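Local atomic coordinates of probable glutathione reductase (Sinorhizobium meliloti, PDB entry 4DNA), a protein that probably reduces glutathione disulfide to glutathione with NADPH, working as a homodimeric flavoenzyme that carries one FAD per subunit. Residues Leu393-Gly404 / Leu423-Asp433. Sequence-based numbering, arbitrary orientation.
Sequences LVVNAADRKVVG and LRAGCTKDDFD
Arg400 and Val402, at the turn and outgoing strand of a beta hairpin, meet the connection between helices 412-424 and 429-433 through a single beta bridge backed by apolar packing, in the dimerisation domain and away from the flavin. Two main-chain bonds form the bridge at Lys401 and Thr428: Lys429 N gives to Arg400 O (2.7 Å), and Val402 N to Cys427 O (3.1 Å), the latter in the carbonyl plane. The first bond uses an amide in the opening turn of helix 429-433, where Thr428 and Asp431 form a capping box. Just before it, Gly426 closes helix 412-424 in a Schellman motif, and the bent Lys401 chain runs alongside Gly426.

Bends at chi2 and chi3 (-69° and -86°) curl Arg400 over the start of the short helix. NH2 makes a salt bridge to Asp430 OD1 (3.1 Å), met from above the carboxylate plane; NE adds a weak bond to OD2, and the two flat groups stand 72° apart. Lys429 CB lies over one guanidinium face, offset toward its rim, while NH1 of Arg400 hydrogen-bonds Tyr371 OH and forms a salt bridge with Glu369, both on the adjoining strand 367-375. On the apolar side, the branches of Val402 divide: CG1 packs on Leu423 CD1 (4.0 Å), and CG2 reaches Phe432 CE1 (3.9 Å) obliquely to the ring. Leu393 CD1, on the neighbouring strand, closes on Phe432 CD2 at 3.9 Å. Cys427 in the connection and Asp431 in the short helix pack on Ala425 of the second subunit.

The two backbone hydrogen bonds thus set the register of the connection against the hairpin, with apolar packing beside them; because Arg400 is shared between Asp430 and Glu369, its charge is probably well balanced and couples the short helix to the sheet.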
loop_
_atom_site.group_PDB
_atom_site.type_symbol
_atom_site.label_atom_id
_atom_site.label_comp_id
_atom_site.label_asym_id
_atom_site.label_seq_id
_atom_site.Cartn_x
_atom_site.Cartn_y
_atom_site.Cartn_z
ATOM N N LEU A 393 -15.900 1.920 -4.610
ATOM C CA LEU A 393 -16.485 2.458 -3.392
ATOM C C LEU A 393 -17.994 2.361 -3.417
ATOM O O LEU A 393 -18.616 2.693 -4.440
ATOM C CB LEU A 393 -16.098 3.922 -3.224
ATOM C CG LEU A 393 -14.670 4.166 -2.734
ATOM C CD1 LEU A 393 -14.300 5.638 -2.792
ATOM C CD2 LEU A 393 -14.544 3.643 -1.329
ATOM N N VAL A 394 -18.585 1.921 -2.299
ATOM C CA VAL A 394 -20.051 1.814 -2.184
ATOM C C VAL A 394 -20.571 2.759 -1.084
ATOM O O VAL A 394 -20.068 2.734 0.051
ATOM C CB VAL A 394 -20.508 0.366 -1.929
ATOM C CG1 VAL A 394 -22.021 0.279 -1.961
ATOM C CG2 VAL A 394 -19.905 -0.586 -2.954
ATOM N N VAL A 395 -21.568 3.581 -1.429
ATOM C CA VAL A 395 -21.990 4.722 -0.606
ATOM C C VAL A 395 -23.506 4.803 -0.377
ATOM O O VAL A 395 -24.302 4.614 -1.310
ATOM C CB VAL A 395 -21.511 6.024 -1.254
ATOM C CG1 VAL A 395 -22.211 7.244 -0.666
ATOM C CG2 VAL A 395 -19.995 6.122 -1.133
ATOM N N ASN A 396 -23.912 5.096 0.858
ATOM C CA ASN A 396 -25.320 5.299 1.156
ATOM C C ASN A 396 -25.771 6.709 0.776
ATOM O O ASN A 396 -25.310 7.681 1.355
ATOM C CB ASN A 396 -25.616 5.011 2.627
ATOM C CG ASN A 396 -27.099 5.101 2.964
ATOM O OD1 ASN A 396 -27.885 5.743 2.271
ATOM N ND2 ASN A 396 -27.479 4.462 4.047
ATOM N N ALA A 397 -26.692 6.795 -0.187
ATOM C CA ALA A 397 -27.171 8.076 -0.713
ATOM C C ALA A 397 -27.757 8.988 0.352
ATOM O O ALA A 397 -27.642 10.203 0.242
ATOM C CB ALA A 397 -28.179 7.858 -1.827
ATOM N N ALA A 398 -28.377 8.394 1.372
ATOM C CA ALA A 398 -28.984 9.133 2.479
ATOM C C ALA A 398 -27.970 9.755 3.446
ATOM O O ALA A 398 -28.242 10.806 3.992
ATOM C CB ALA A 398 -29.942 8.237 3.237
ATOM N N ASP A 399 -26.856 9.077 3.678
ATOM C CA ASP A 399 -25.814 9.474 4.610
ATOM C C ASP A 399 -24.672 10.163 3.977
ATOM O O ASP A 399 -24.086 11.041 4.527
ATOM C CB ASP A 399 -25.149 8.227 5.115
ATOM C CG ASP A 399 -25.907 7.571 6.138
ATOM O OD1 ASP A 399 -26.670 8.267 6.792
ATOM O OD2 ASP A 399 -25.744 6.363 6.293
ATOM N N ARG A 400 -24.322 9.662 2.821
ATOM C CA ARG A 400 -23.028 9.823 2.183
ATOM C C ARG A 400 -21.957 8.881 2.774
ATOM O O ARG A 400 -20.780 8.940 2.389
ATOM C CB ARG A 400 -22.612 11.302 2.136
ATOM C CG ARG A 400 -23.522 12.122 1.239
ATOM C CD ARG A 400 -23.320 11.721 -0.207
ATOM N NE ARG A 400 -22.204 12.466 -0.773
ATOM C CZ ARG A 400 -21.438 12.065 -1.784
ATOM N NH1 ARG A 400 -21.644 10.893 -2.363
ATOM N NH2 ARG A 400 -20.444 12.840 -2.206
ATOM N N LYS A 401 -22.380 7.981 3.661
ATOM C CA LYS A 401 -21.459 7.008 4.252
ATOM C C LYS A 401 -20.843 6.077 3.219
ATOM O O LYS A 401 -21.560 5.468 2.433
ATOM C CB LYS A 401 -22.176 6.127 5.291
ATOM C CG LYS A 401 -22.451 6.757 6.641
ATOM C CD LYS A 401 -21.218 7.393 7.260
ATOM C CE LYS A 401 -21.540 7.976 8.638
ATOM N NZ LYS A 401 -21.727 6.906 9.665
ATOM N N VAL A 402 -19.524 5.919 3.250
ATOM C CA VAL A 402 -18.927 4.776 2.559
ATOM C C VAL A 402 -19.219 3.497 3.358
ATOM O O VAL A 402 -18.842 3.378 4.496
ATOM C CB VAL A 402 -17.424 4.937 2.350
ATOM C CG1 VAL A 402 -16.881 3.696 1.663
ATOM C CG2 VAL A 402 -17.134 6.192 1.536
ATOM N N VAL A 403 -19.913 2.553 2.757
ATOM C CA VAL A 403 -20.356 1.360 3.467
ATOM C C VAL A 403 -19.573 0.140 2.968
ATOM O O VAL A 403 -19.690 -0.962 3.519
ATOM C CB VAL A 403 -21.887 1.116 3.276
ATOM C CG1 VAL A 403 -22.719 2.276 3.824
ATOM C CG2 VAL A 403 -22.238 0.855 1.810
ATOM N N GLY A 404 -18.792 0.344 1.911
ATOM C CA GLY A 404 -18.003 -0.711 1.322
ATOM C C GLY A 404 -16.953 -0.109 0.419
ATOM O O GLY A 404 -17.232 0.833 -0.344
ATOM N N LEU A 423 -13.558 3.498 7.635
ATOM C CA LEU A 423 -14.921 2.987 7.718
ATOM C C LEU A 423 -15.404 2.718 9.149
ATOM O O LEU A 423 -16.557 3.018 9.485
ATOM C CB LEU A 423 -15.118 1.774 6.812
ATOM C CG LEU A 423 -15.501 2.180 5.379
ATOM C CD1 LEU A 423 -14.304 2.732 4.613
ATOM C CD2 LEU A 423 -16.138 1.023 4.620
ATOM N N ARG A 424 -14.522 2.185 9.995
ATOM C CA ARG A 424 -14.825 2.044 11.416
ATOM C C ARG A 424 -15.318 3.391 11.984
ATOM O O ARG A 424 -16.321 3.422 12.689
ATOM C CB ARG A 424 -13.615 1.501 12.206
ATOM C CG ARG A 424 -13.933 1.030 13.626
ATOM C CD ARG A 424 -14.831 -0.201 13.593
ATOM N NE ARG A 424 -15.420 -0.529 14.892
ATOM C CZ ARG A 424 -16.626 -1.081 15.068
ATOM N NH1 ARG A 424 -17.414 -1.369 14.027
ATOM N NH2 ARG A 424 -17.054 -1.335 16.302
ATOM N N ALA A 425 -14.635 4.490 11.652
ATOM C CA ALA A 425 -14.999 5.823 12.158
ATOM C C ALA A 425 -16.123 6.508 11.370
ATOM O O ALA A 425 -16.348 7.709 11.538
ATOM C CB ALA A 425 -13.765 6.731 12.228
ATOM N N GLY A 426 -16.812 5.751 10.512
ATOM C CA GLY A 426 -17.936 6.262 9.722
ATOM C C GLY A 426 -17.643 7.398 8.745
ATOM O O GLY A 426 -18.397 8.358 8.684
ATOM N N CYS A 427 -16.570 7.304 7.968
ATOM C CA CYS A 427 -16.258 8.354 6.994
ATOM C C CYS A 427 -17.254 8.463 5.831
ATOM O O CYS A 427 -17.811 7.453 5.351
ATOM C CB CYS A 427 -14.822 8.223 6.475
ATOM S SG CYS A 427 -13.587 9.029 7.540
ATOM N N THR A 428 -17.472 9.692 5.372
ATOM C CA THR A 428 -18.409 9.940 4.286
ATOM C C THR A 428 -17.659 10.101 2.980
ATOM O O THR A 428 -16.468 10.418 2.998
ATOM C CB THR A 428 -19.244 11.203 4.541
ATOM O OG1 THR A 428 -18.380 12.342 4.665
ATOM C CG2 THR A 428 -20.078 11.052 5.801
ATOM N N LYS A 429 -18.357 9.901 1.857
ATOM C CA LYS A 429 -17.784 10.068 0.511
ATOM C C LYS A 429 -17.220 11.475 0.366
ATOM O O LYS A 429 -16.314 11.738 -0.425
ATOM C CB LYS A 429 -18.848 9.783 -0.570
ATOM C CG LYS A 429 -18.398 9.940 -2.031
ATOM C CD LYS A 429 -17.207 9.057 -2.390
ATOM C CE LYS A 429 -16.764 9.184 -3.835
ATOM N NZ LYS A 429 -16.177 10.503 -4.177
ATOM N N ASP A 430 -17.754 12.376 1.173
ATOM C CA ASP A 430 -17.292 13.749 1.197
ATOM C C ASP A 430 -15.919 13.870 1.863
ATOM O O ASP A 430 -15.039 14.489 1.267
ATOM C CB ASP A 430 -18.375 14.661 1.779
ATOM C CG ASP A 430 -19.687 14.524 1.018
ATOM O OD1 ASP A 430 -19.783 15.040 -0.113
ATOM O OD2 ASP A 430 -20.601 13.845 1.519
ATOM N N ASP A 431 -15.711 13.252 3.035
ATOM C CA ASP A 431 -14.364 13.189 3.643
ATOM C C ASP A 431 -13.326 12.771 2.613
ATOM O O ASP A 431 -12.212 13.327 2.567
ATOM C CB ASP A 431 -14.285 12.174 4.790
ATOM C CG ASP A 431 -15.246 12.476 5.927
ATOM O OD1 ASP A 431 -15.368 13.663 6.301
ATOM O OD2 ASP A 431 -15.864 11.517 6.456
ATOM N N PHE A 432 -13.697 11.778 1.799
ATOM C CA PHE A 432 -12.816 11.290 0.740
ATOM C C PHE A 432 -12.502 12.378 -0.289
ATOM O O PHE A 432 -11.340 12.552 -0.660
ATOM C CB PHE A 432 -13.433 10.118 -0.007
ATOM C CG PHE A 432 -13.197 8.782 0.616
ATOM C CD1 PHE A 432 -13.690 8.481 1.886
ATOM C CD2 PHE A 432 -12.559 7.784 -0.105
ATOM C CE1 PHE A 432 -13.512 7.225 2.432
ATOM C CE2 PHE A 432 -12.386 6.518 0.438
ATOM C CZ PHE A 432 -12.857 6.243 1.711
ATOM N N ASP A 433 -13.531 13.090 -0.756
ATOM C CA ASP A 433 -13.347 14.083 -1.816
ATOM C C ASP A 433 -12.544 15.304 -1.374
ATOM O O ASP A 433 -11.807 15.863 -2.172
ATOM C CB ASP A 433 -14.685 14.475 -2.436
ATOM C CG ASP A 433 -15.380 13.299 -3.112
ATOM O OD1 ASP A 433 -14.916 12.163 -2.962
ATOM O OD2 ASP A 433 -16.391 13.497 -3.804
#